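Long-range contact in putative prephenate dehydratase (Streptococcus mutans, PDB 4LUB), which probably catalyses the decarboxylating dehydration of prephenate to phenylpyruvate, the step that leads into L-phenylalanine synthesis: residues R218-T223 with I241-H246. Sequence-based numbering, arbitrary orientation.
Sequences RGIDLT and IDFENH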
# COMPACT_ATOMS: atom_id res chain seq x y z
N ARG B 218 -23.95 -1.14 -2.16
CA ARG B 218 -24.64 0.12 -2.42
C ARG B 218 -24.18 0.75 -3.73
O ARG B 218 -24.66 1.82 -4.11
CB ARG B 218 -24.41 1.12 -1.28
CG ARG B 218 -24.79 0.63 0.12
CD ARG B 218 -24.61 1.74 1.16
NE ARG B 218 -25.44 1.50 2.34
CZ ARG B 218 -25.12 0.69 3.34
NH1 ARG B 218 -23.97 0.01 3.33
NH2 ARG B 218 -25.94 0.55 4.36
N GLY B 219 -23.27 0.09 -4.43
CA GLY B 219 -22.71 0.65 -5.65
C GLY B 219 -21.81 1.87 -5.48
O GLY B 219 -21.64 2.64 -6.42
N ILE B 220 -21.25 2.06 -4.29
CA ILE B 220 -20.26 3.11 -4.08
C ILE B 220 -18.88 2.57 -4.45
O ILE B 220 -18.36 1.68 -3.78
CB ILE B 220 -20.26 3.63 -2.63
CG1 ILE B 220 -21.63 4.23 -2.28
CG2 ILE B 220 -19.15 4.66 -2.40
CD1 ILE B 220 -21.93 4.26 -0.79
N ASP B 221 -18.29 3.10 -5.52
CA ASP B 221 -17.04 2.55 -6.06
C ASP B 221 -15.79 2.88 -5.25
O ASP B 221 -15.53 4.04 -4.96
CB ASP B 221 -16.81 3.02 -7.51
CG ASP B 221 -17.83 2.46 -8.47
OD1 ASP B 221 -18.30 1.33 -8.24
OD2 ASP B 221 -18.13 3.13 -9.47
N LEU B 222 -15.04 1.84 -4.93
CA LEU B 222 -13.71 1.97 -4.34
C LEU B 222 -12.74 2.40 -5.43
O LEU B 222 -12.69 1.79 -6.50
CB LEU B 222 -13.29 0.62 -3.73
CG LEU B 222 -12.05 0.37 -2.84
CD1 LEU B 222 -10.76 0.41 -3.62
CD2 LEU B 222 -11.98 1.31 -1.66
N THR B 223 -11.99 3.47 -5.18
CA THR B 223 -11.08 3.99 -6.18
C THR B 223 -9.62 3.86 -5.76
O THR B 223 -8.72 4.06 -6.56
CB THR B 223 -11.38 5.47 -6.50
OG1 THR B 223 -11.08 6.29 -5.36
CG2 THR B 223 -12.85 5.66 -6.88
N ILE B 241 -8.61 3.87 2.35
CA ILE B 241 -9.57 3.65 1.28
C ILE B 241 -10.22 4.94 0.76
O ILE B 241 -10.66 5.78 1.54
CB ILE B 241 -10.63 2.63 1.76
CG1 ILE B 241 -9.98 1.28 1.98
CG2 ILE B 241 -11.66 2.39 0.68
CD1 ILE B 241 -10.83 0.28 2.68
N ASP B 242 -10.25 5.09 -0.56
CA ASP B 242 -10.99 6.17 -1.19
C ASP B 242 -12.26 5.61 -1.84
O ASP B 242 -12.24 4.53 -2.43
CB ASP B 242 -10.18 6.90 -2.27
CG ASP B 242 -8.86 7.47 -1.76
OD1 ASP B 242 -8.61 7.51 -0.53
OD2 ASP B 242 -8.08 7.91 -2.62
N PHE B 243 -13.35 6.37 -1.74
CA PHE B 243 -14.59 6.03 -2.41
C PHE B 243 -15.13 7.28 -3.08
O PHE B 243 -14.89 8.39 -2.61
CB PHE B 243 -15.65 5.53 -1.42
CG PHE B 243 -15.41 4.14 -0.91
CD1 PHE B 243 -15.63 3.05 -1.72
CD2 PHE B 243 -14.98 3.93 0.39
CE1 PHE B 243 -15.42 1.77 -1.26
CE2 PHE B 243 -14.77 2.64 0.84
CZ PHE B 243 -14.99 1.56 0.02
N GLU B 244 -15.85 7.09 -4.17
CA GLU B 244 -16.57 8.19 -4.77
C GLU B 244 -17.58 8.72 -3.77
O GLU B 244 -18.23 7.95 -3.05
CB GLU B 244 -17.22 7.77 -6.09
CG GLU B 244 -16.31 8.06 -7.28
CD GLU B 244 -16.77 7.45 -8.57
OE1 GLU B 244 -17.97 7.11 -8.69
OE2 GLU B 244 -15.93 7.31 -9.48
N ASN B 245 -17.67 10.04 -3.68
CA ASN B 245 -18.57 10.68 -2.71
C ASN B 245 -19.61 11.54 -3.41
O ASN B 245 -19.93 12.63 -2.96
CB ASN B 245 -17.76 11.53 -1.73
CG ASN B 245 -18.55 11.91 -0.50
OD1 ASN B 245 -19.35 11.12 0.01
ND2 ASN B 245 -18.38 13.15 -0.05
N HIS B 246 -20.13 11.03 -4.52
CA HIS B 246 -21.17 11.73 -5.28
C HIS B 246 -22.51 11.67 -4.57
O HIS B 246 -23.32 12.59 -4.65
CB HIS B 246 -21.26 11.15 -6.70
CG HIS B 246 -20.06 11.44 -7.53
ND1 HIS B 246 -19.73 12.72 -7.93
CD2 HIS B 246 -19.10 10.63 -8.03
CE1 HIS B 246 -18.62 12.68 -8.65
NE2 HIS B 246 -18.22 11.42 -8.72
O HOH W 1 -19.69 5.14 -6.87
O HOH W 2 -8.72 7.48 -5.23
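L222 and F243 face each other as a non-hydrogen-bonded antiparallel pair at the open end of the hairpin of strands 222-229 and 237-244, away from its turn, in the ACT domain with its helices packed on one face of a β-sheet. Two backbone bonds flank the pair: T223 N donates to D242 O at 3.0 Å, and E244 N donates to D221 O at 3.2 Å. The CA-H groups of F243 and L222 lean on the same two oxygens, D221 O and D242 O respectively.

On the L222/F243 face, L222 CB meets F243 CE1 at 3.5 Å. With CG anti to the backbone N (chi1 -171°), the leucine side chain is carried toward the phenyl ring; its CD2 methyl is modelled over one face of that ring, but the exact placing of this methyl is doubtful. D221 O lies at the ring edge. I220 CG2 packs against F243 CB at 3.7 Å, and F215 of helix 208-216 stacks on the ring, so F243 joins the hairpin to the helical layer. L222 also packs against P205 of the second subunit.

The polar side chains lie off this apolar face. D221 and E244 run side by side in the same direction, with D221 OD2 4.1 Å from E244 OE1, a proximity that may raise their proton affinity. A water accepts from D221 N and donates to E244 OE1 and to the carbonyl oxygen of G219, the residue of positive phi that leaves the helix in a Schellman motif; the carboxylate of E244 is thereby tied to the backbone of the facing segment. D242 is held by S195 and by a salt bridge to R174; its OD2 also accepts from a second water, which lies 2.6 Å from T223 OG1.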